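Local coordinates for glycerophosphodiester phosphodiesterase (Thermotoga maritima, PDB 1O1Z), which belongs to the glycerophosphodiester phosphodiesterase family, whose members fold as a TIM barrel, and carries a bound sodium ion in the crystal, at residues E109-E121 with D135-K147. Sequence-based numbering, arbitrary orientation.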
ATOM      1  N   GLU A 109       0.268  -2.022   3.809  1.00 10.12           N
ATOM      2  CA  GLU A 109      -0.813  -1.304   4.456  1.00  9.46           C
ATOM      3  C   GLU A 109      -1.229  -2.091   5.680  1.00 10.69           C
ATOM      4  O   GLU A 109      -1.684  -3.233   5.589  1.00 11.33           O
ATOM      5  CB  GLU A 109      -2.008  -1.042   3.538  1.00 12.38           C
ATOM      6  CG  GLU A 109      -3.086  -0.274   4.299  1.00 14.08           C
ATOM      7  CD  GLU A 109      -4.375   0.015   3.570  1.00 16.03           C
ATOM      8  OE1 GLU A 109      -4.446  -0.137   2.338  1.00 20.39           O
ATOM      9  OE2 GLU A 109      -5.346   0.386   4.278  1.00 17.46           O
ATOM     10  N   ILE A 110      -1.122  -1.450   6.832  1.00 11.24           N
ATOM     11  CA  ILE A 110      -1.504  -2.057   8.093  1.00 10.49           C
ATOM     12  C   ILE A 110      -3.003  -1.891   8.255  1.00 10.56           C
ATOM     13  O   ILE A 110      -3.502  -0.766   8.397  1.00 11.81           O
ATOM     14  CB  ILE A 110      -0.809  -1.364   9.262  1.00 12.40           C
ATOM     15  CG1 ILE A 110       0.691  -1.200   9.039  1.00 19.30           C
ATOM     16  CG2 ILE A 110      -1.147  -2.134  10.541  1.00 13.84           C
ATOM     17  CD1 ILE A 110       1.420  -2.436   9.135  1.00 18.08           C
ATOM     18  N   LYS A 111      -3.742  -2.996   8.297  1.00 10.74           N
ATOM     19  CA  LYS A 111      -5.189  -2.925   8.435  1.00 10.35           C
ATOM     20  C   LYS A 111      -5.687  -2.960   9.887  1.00 11.43           C
ATOM     21  O   LYS A 111      -6.841  -2.604  10.155  1.00 15.08           O
ATOM     22  CB  LYS A 111      -5.836  -4.086   7.648  1.00 11.28           C
ATOM     23  CG  LYS A 111      -5.687  -3.993   6.146  1.00 13.64           C
ATOM     24  CD  LYS A 111      -6.402  -2.732   5.605  1.00 22.57           C
ATOM     25  CE  LYS A 111      -6.788  -2.807   4.159  1.00 31.16           C
ATOM     26  NZ  LYS A 111      -7.457  -1.519   3.732  1.00 31.32           N
ATOM     27  N   GLU A 112      -4.814  -3.429  10.783  1.00 11.10           N
ATOM     28  CA  GLU A 112      -5.110  -3.656  12.199  1.00 15.00           C
ATOM     29  C   GLU A 112      -3.949  -3.203  13.063  1.00 11.63           C
ATOM     30  O   GLU A 112      -2.819  -3.657  12.858  1.00 12.23           O
ATOM     31  CB  GLU A 112      -5.296  -5.164  12.446  1.00 17.14           C
ATOM     32  CG  GLU A 112      -6.359  -5.779  11.597  1.00 18.01           C
ATOM     33  CD  GLU A 112      -6.468  -7.286  11.768  1.00 15.98           C
ATOM     34  OE1 GLU A 112      -5.523  -7.922  12.331  1.00 14.74           O
ATOM     35  OE2 GLU A 112      -7.487  -7.802  11.306  1.00 18.46           O
ATOM     36  N   ARG A 113      -4.211  -2.320  14.035  1.00 11.20           N
ATOM     37  CA  ARG A 113      -3.149  -1.892  14.957  1.00  9.93           C
ATOM     38  C   ARG A 113      -2.469  -3.060  15.631  1.00 10.84           C
ATOM     39  O   ARG A 113      -1.266  -3.050  15.841  1.00 12.54           O
ATOM     40  CB  ARG A 113      -3.676  -0.913  16.014  1.00 11.58           C
ATOM     41  CG  ARG A 113      -2.760  -0.722  17.249  1.00 16.34           C
ATOM     42  CD  ARG A 113      -3.314   0.258  18.295  1.00 13.61           C
ATOM     43  NE  ARG A 113      -3.173   1.668  17.854  1.00 14.13           N
ATOM     44  CZ  ARG A 113      -2.130   2.424  18.110  1.00 16.13           C
ATOM     45  NH1 ARG A 113      -1.095   1.874  18.757  1.00 22.32           N
ATOM     46  NH2 ARG A 113      -2.104   3.721  17.730  1.00 17.49           N
ATOM     47  N   GLU A 114      -3.235  -4.087  15.978  1.00 10.84           N
ATOM     48  CA  GLU A 114      -2.658  -5.233  16.677  1.00 11.09           C
ATOM     49  C   GLU A 114      -1.616  -6.007  15.872  1.00 11.29           C
ATOM     50  O   GLU A 114      -0.857  -6.776  16.445  1.00 14.12           O
ATOM     51  CB  GLU A 114      -3.764  -6.167  17.188  1.00 12.81           C
ATOM     52  CG  GLU A 114      -4.683  -6.723  16.119  1.00 13.60           C
ATOM     53  CD  GLU A 114      -5.952  -5.878  15.880  1.00 17.04           C
ATOM     54  OE1 GLU A 114      -5.985  -4.636  16.147  1.00 13.65           O
ATOM     55  OE2 GLU A 114      -6.958  -6.463  15.387  1.00 14.52           O
ATOM     56  N   ALA A 115      -1.581  -5.802  14.548  1.00  9.57           N
ATOM     57  CA  ALA A 115      -0.574  -6.429  13.691  1.00  9.58           C
ATOM     58  C   ALA A 115       0.736  -5.674  13.657  1.00  9.75           C
ATOM     59  O   ALA A 115       1.729  -6.197  13.179  1.00 11.46           O
ATOM     60  CB  ALA A 115      -1.100  -6.579  12.277  1.00 12.09           C
ATOM     61  N   ALA A 116       0.751  -4.435  14.148  1.00  9.89           N
ATOM     62  CA  ALA A 116       1.910  -3.563  13.946  1.00 11.84           C
ATOM     63  C   ALA A 116       3.196  -4.115  14.554  1.00 11.70           C
ATOM     64  O   ALA A 116       4.228  -4.119  13.876  1.00 12.03           O
ATOM     65  CB  ALA A 116       1.629  -2.182  14.492  1.00 14.05           C
ATOM     66  N   ASP A 117       3.160  -4.609  15.788  1.00 10.87           N
ATOM     67  CA  ASP A 117       4.407  -5.086  16.406  1.00 12.25           C
ATOM     68  C   ASP A 117       4.980  -6.277  15.629  1.00 10.93           C
ATOM     69  O   ASP A 117       6.194  -6.340  15.390  1.00 12.43           O
ATOM     70  CB  ASP A 117       4.190  -5.459  17.857  1.00 14.30           C
ATOM     71  CG  ASP A 117       4.054  -4.235  18.769  1.00 18.10           C
ATOM     72  OD1 ASP A 117       4.486  -3.120  18.400  1.00 21.45           O
ATOM     73  OD2 ASP A 117       3.546  -4.309  19.888  1.00 27.78           O
ATOM     74  N   ALA A 118       4.125  -7.226  15.234  1.00  9.46           N
ATOM     75  CA  ALA A 118       4.571  -8.374  14.456  1.00 10.25           C
ATOM     76  C   ALA A 118       5.126  -7.989  13.087  1.00 10.59           C
ATOM     77  O   ALA A 118       6.099  -8.563  12.616  1.00 13.22           O
ATOM     78  CB  ALA A 118       3.444  -9.375  14.303  1.00 13.83           C
ATOM     79  N   VAL A 119       4.506  -7.013  12.450  1.00  9.92           N
ATOM     80  CA  VAL A 119       4.971  -6.522  11.164  1.00  9.22           C
ATOM     81  C   VAL A 119       6.352  -5.881  11.327  1.00 10.22           C
ATOM     82  O   VAL A 119       7.235  -6.128  10.522  1.00 11.41           O
ATOM     83  CB  VAL A 119       3.985  -5.511  10.556  1.00 11.11           C
ATOM     84  CG1 VAL A 119       4.603  -4.767   9.380  1.00 13.22           C
ATOM     85  CG2 VAL A 119       2.706  -6.233  10.139  1.00 12.05           C
ATOM     86  N   LEU A 120       6.525  -5.057  12.347  1.00  9.43           N
ATOM     87  CA  LEU A 120       7.812  -4.392  12.568  1.00 10.91           C
ATOM     88  C   LEU A 120       8.916  -5.406  12.836  1.00 11.93           C
ATOM     89  O   LEU A 120      10.024  -5.251  12.346  1.00 13.74           O
ATOM     90  CB  LEU A 120       7.705  -3.348  13.663  1.00 12.23           C
ATOM     91  CG  LEU A 120       6.933  -2.112  13.180  1.00 13.84           C
ATOM     92  CD1 LEU A 120       6.480  -1.246  14.346  1.00 19.76           C
ATOM     93  CD2 LEU A 120       7.826  -1.303  12.175  1.00 17.29           C
ATOM     94  N   GLU A 121       8.612  -6.459  13.588  1.00 10.53           N
ATOM     95  CA  GLU A 121       9.621  -7.450  13.896  1.00 12.76           C
ATOM     96  C   GLU A 121      10.084  -8.176  12.642  1.00 10.61           C
ATOM     97  O   GLU A 121      11.305  -8.317  12.405  1.00 12.89           O
ATOM     98  CB  GLU A 121       9.091  -8.419  14.963  1.00 15.04           C
ATOM     99  CG  GLU A 121      10.136  -9.392  15.481  1.00 25.00           C
ATOM    100  CD  GLU A 121      11.353  -8.701  16.089  1.00 27.14           C
ATOM    101  OE1 GLU A 121      11.208  -7.621  16.728  1.00 33.36           O
ATOM    102  OE2 GLU A 121      12.475  -9.239  15.927  1.00 43.88           O
ATOM    103  N   ASP A 135      -4.766   4.947   9.750  1.00 10.29           N
ATOM    104  CA  ASP A 135      -4.600   5.232  11.182  1.00 10.00           C
ATOM    105  C   ASP A 135      -3.315   6.037  11.377  1.00 10.51           C
ATOM    106  O   ASP A 135      -2.228   5.497  11.576  1.00 10.51           O
ATOM    107  CB  ASP A 135      -4.554   3.900  11.911  1.00 11.25           C
ATOM    108  CG  ASP A 135      -4.634   4.003  13.403  1.00 14.17           C
ATOM    109  OD1 ASP A 135      -4.386   5.097  13.986  1.00 12.43           O
ATOM    110  OD2 ASP A 135      -4.945   2.964  14.085  1.00 14.04           O
ATOM    111  N   LEU A 136      -3.448   7.348  11.242  1.00 10.86           N
ATOM    112  CA  LEU A 136      -2.278   8.202  11.199  1.00  9.44           C
ATOM    113  C   LEU A 136      -1.562   8.211  12.559  1.00  8.40           C
ATOM    114  O   LEU A 136      -0.335   8.250  12.613  1.00  8.93           O
ATOM    115  CB  LEU A 136      -2.655   9.615  10.754  1.00 10.02           C
ATOM    116  CG  LEU A 136      -3.459   9.649   9.448  1.00 11.30           C
ATOM    117  CD1 LEU A 136      -3.597  11.116   9.059  1.00 15.89           C
ATOM    118  CD2 LEU A 136      -2.839   8.844   8.345  1.00 12.47           C
ATOM    119  N   ASP A 137      -2.320   8.159  13.647  1.00  8.10           N
ATOM    120  CA  ASP A 137      -1.713   8.131  14.982  1.00  8.68           C
ATOM    121  C   ASP A 137      -0.859   6.884  15.155  1.00  9.81           C
ATOM    122  O   ASP A 137       0.185   6.932  15.789  1.00  8.74           O
ATOM    123  CB  ASP A 137      -2.733   8.166  16.097  1.00  8.99           C
ATOM    124  CG  ASP A 137      -3.521   9.454  16.183  1.00 15.44           C
ATOM    125  OD1 ASP A 137      -3.224  10.458  15.484  1.00 15.26           O
ATOM    126  OD2 ASP A 137      -4.477   9.538  16.999  1.00 14.03           O
ATOM    127  N   LEU A 138      -1.313   5.751  14.648  1.00  7.06           N
ATOM    128  CA  LEU A 138      -0.555   4.504  14.763  1.00  7.03           C
ATOM    129  C   LEU A 138       0.828   4.672  14.149  1.00  9.14           C
ATOM    130  O   LEU A 138       1.839   4.271  14.736  1.00  9.84           O
ATOM    131  CB  LEU A 138      -1.302   3.359  14.089  1.00  8.59           C
ATOM    132  CG  LEU A 138      -0.509   2.064  13.901  1.00 10.90           C
ATOM    133  CD1 LEU A 138      -0.165   1.477  15.251  1.00 11.77           C
ATOM    134  CD2 LEU A 138      -1.305   1.106  13.032  1.00 14.61           C
ATOM    135  N   LEU A 139       0.862   5.283  12.971  1.00  7.47           N
ATOM    136  CA  LEU A 139       2.142   5.463  12.270  1.00  7.45           C
ATOM    137  C   LEU A 139       3.039   6.379  13.085  1.00  9.10           C
ATOM    138  O   LEU A 139       4.217   6.082  13.306  1.00  9.31           O
ATOM    139  CB  LEU A 139       1.917   6.023  10.866  1.00  8.61           C
ATOM    140  CG  LEU A 139       1.129   5.079   9.947  1.00  8.34           C
ATOM    141  CD1 LEU A 139       0.760   5.801   8.644  1.00 10.60           C
ATOM    142  CD2 LEU A 139       1.895   3.803   9.673  1.00 10.49           C
ATOM    143  N   ASP A 140       2.492   7.501  13.532  1.00  7.98           N
ATOM    144  CA  ASP A 140       3.298   8.467  14.286  1.00  7.00           C
ATOM    145  C   ASP A 140       3.799   7.909  15.614  1.00  8.47           C
ATOM    146  O   ASP A 140       4.869   8.315  16.085  1.00 11.75           O
ATOM    147  CB  ASP A 140       2.538   9.741  14.562  1.00  8.26           C
ATOM    148  CG  ASP A 140       2.178  10.521  13.320  1.00  7.89           C
ATOM    149  OD1 ASP A 140       2.844  10.402  12.278  1.00  9.07           O
ATOM    150  OD2 ASP A 140       1.265  11.373  13.380  1.00 12.12           O
ATOM    151  N   GLU A 141       3.014   7.026  16.247  1.00  8.27           N
ATOM    152  CA  GLU A 141       3.380   6.467  17.532  1.00  8.34           C
ATOM    153  C   GLU A 141       4.347   5.297  17.454  1.00 10.37           C
ATOM    154  O   GLU A 141       5.221   5.155  18.320  1.00 12.45           O
ATOM    155  CB  GLU A 141       2.107   6.043  18.276  1.00  8.65           C
ATOM    156  CG  GLU A 141       1.237   7.210  18.674  1.00  9.98           C
ATOM    157  CD  GLU A 141      -0.183   6.825  19.062  1.00 11.80           C
ATOM    158  OE1 GLU A 141      -0.435   5.611  19.263  1.00 14.23           O
ATOM    159  OE2 GLU A 141      -1.047   7.732  19.178  1.00 11.48           O
ATOM    160  N   LYS A 142       4.174   4.436  16.463  1.00  9.12           N
ATOM    161  CA  LYS A 142       4.893   3.150  16.440  1.00 10.17           C
ATOM    162  C   LYS A 142       5.865   2.985  15.295  1.00 11.53           C
ATOM    163  O   LYS A 142       6.710   2.073  15.342  1.00 12.86           O
ATOM    164  CB  LYS A 142       3.904   1.979  16.417  1.00 12.47           C
ATOM    165  CG  LYS A 142       3.143   1.826  17.716  1.00 18.11           C
ATOM    166  CD  LYS A 142       2.333   0.532  17.779  1.00 25.63           C
ATOM    167  CE  LYS A 142       3.178  -0.666  18.096  1.00 33.95           C
ATOM    168  NZ  LYS A 142       3.377  -0.824  19.571  1.00 30.27           N
ATOM    169  N   PHE A 143       5.786   3.836  14.272  1.00  8.89           N
ATOM    170  CA  PHE A 143       6.582   3.633  13.046  1.00  9.72           C
ATOM    171  C   PHE A 143       7.684   4.669  12.855  1.00 10.36           C
ATOM    172  O   PHE A 143       8.273   4.761  11.788  1.00 10.57           O
ATOM    173  CB  PHE A 143       5.644   3.522  11.844  1.00  7.56           C
ATOM    174  CG  PHE A 143       4.887   2.213  11.796  1.00  8.24           C
ATOM    175  CD1 PHE A 143       3.783   1.999  12.606  1.00 10.77           C
ATOM    176  CD2 PHE A 143       5.315   1.179  10.980  1.00 12.03           C
ATOM    177  CE1 PHE A 143       3.124   0.789  12.589  1.00 10.33           C
ATOM    178  CE2 PHE A 143       4.654  -0.045  10.968  1.00 14.46           C
ATOM    179  CZ  PHE A 143       3.542  -0.233  11.753  1.00 12.15           C
ATOM    180  N   LYS A 144       7.992   5.444  13.891  1.00  9.85           N
ATOM    181  CA  LYS A 144       9.135   6.326  13.780  1.00 11.32           C
ATOM    182  C   LYS A 144      10.385   5.516  13.488  1.00 11.64           C
ATOM    183  O   LYS A 144      10.558   4.413  13.993  1.00 13.99           O
ATOM    184  CB  LYS A 144       9.331   7.176  15.021  1.00 12.59           C
ATOM    185  CG  LYS A 144       8.230   8.190  15.320  1.00 13.77           C
ATOM    186  CD  LYS A 144       8.018   9.111  14.139  1.00 16.97           C
ATOM    187  CE  LYS A 144       7.208  10.329  14.440  1.00 24.32           C
ATOM    188  NZ  LYS A 144       7.182  11.128  13.187  1.00 21.62           N
ATOM    189  N   GLY A 145      11.253   6.089  12.667  1.00 12.06           N
ATOM    190  CA  GLY A 145      12.446   5.372  12.235  1.00 13.86           C
ATOM    191  C   GLY A 145      12.262   4.364  11.113  1.00 13.83           C
ATOM    192  O   GLY A 145      13.176   3.597  10.787  1.00 14.92           O
ATOM    193  N   THR A 146      11.084   4.360  10.504  1.00 11.15           N
ATOM    194  CA  THR A 146      10.783   3.610   9.289  1.00 10.21           C
ATOM    195  C   THR A 146      10.208   4.594   8.277  1.00  9.94           C
ATOM    196  O   THR A 146       9.822   5.720   8.650  1.00 13.41           O
ATOM    197  CB  THR A 146       9.732   2.499   9.512  1.00 10.85           C
ATOM    198  OG1 THR A 146       8.404   3.062   9.660  1.00 13.31           O
ATOM    199  CG2 THR A 146      10.005   1.656  10.750  1.00 16.97           C
ATOM    200  N   LYS A 147      10.122   4.172   7.018  1.00  9.33           N
ATOM    201  CA  LYS A 147       9.415   4.931   5.984  1.00 10.67           C
ATOM    202  C   LYS A 147       7.940   4.658   6.104  1.00 10.54           C
ATOM    203  O   LYS A 147       7.503   3.508   5.951  1.00 11.82           O
ATOM    204  CB  LYS A 147       9.831   4.513   4.578  1.00 12.60           C
ATOM    205  CG  LYS A 147      11.258   4.713   4.288  1.00 13.38           C
ATOM    206  CD  LYS A 147      11.555   4.873   2.797  1.00 13.22           C
ATOM    207  CE  LYS A 147      11.065   3.801   1.934  1.00 14.41           C
ATOM    208  NZ  LYS A 147      11.844   2.555   2.016  1.00 16.55           N
TER
HETATM  209  O   HOH W   1      -5.560   2.580  16.559  1.00 14.10           O
HETATM  210  O   HOH W   2      -4.646   5.062  16.786  1.00 16.32           O
HETATM  211  O   HOH W   3       0.805   3.299  19.844  1.00 23.64           O
HETATM  212  O   HOH W   4       4.833  -2.875  21.755  1.00 39.57           O
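Leu120 CD1 lies over one face of the Phe143 ring in a CH-pi contact, 4.1 Å from the centroid and 14° off the ring normal. Leu139 CD2 of the same segment as Phe143 covers the opposite face. Ala116 CB comes within 3.8 Å of Phe143 CE1, and Ile110 CD1 approaches Phe143 CZ from the strand end. Leu138 CD2 meets Ile110 CG2 at 4.1 Å.

The polar contacts gather round Arg113. Its CG stands anti to the backbone N (chi1 163°), and the bend at chi3 lays the guanidinium over Leu138. Leu138 CD1 sits under the centre of one face, 3.6 Å from Arg113 CZ. Arg113 NH2 bonds to Glu141 OE1 in a 3.0 Å salt bridge; NH2 reaches OE1 from above the carboxylate plane, and the bond is bent (146°). Three waters lie in the guanidinium plane. Two lead to Asp135, which also caps helix 136-142 by accepting from Leu138 N; the third leads to Glu141 OE1. A salt bridge between Lys142 NZ and Asp117 OD1 is doubtful, because OD1 is modelled too close to Lys142 CE.

The contact joins the strand 105-110 to helix 116-123 connection with the following helix 136-142 on the outside of the TIM barrel. One direct bond, three in-plane waters and Leu138 CD1 over one face should fix the rotation of the Arg113 guanidinium. The nearby Asp135 and Glu141 carboxylates probably help to balance its charge.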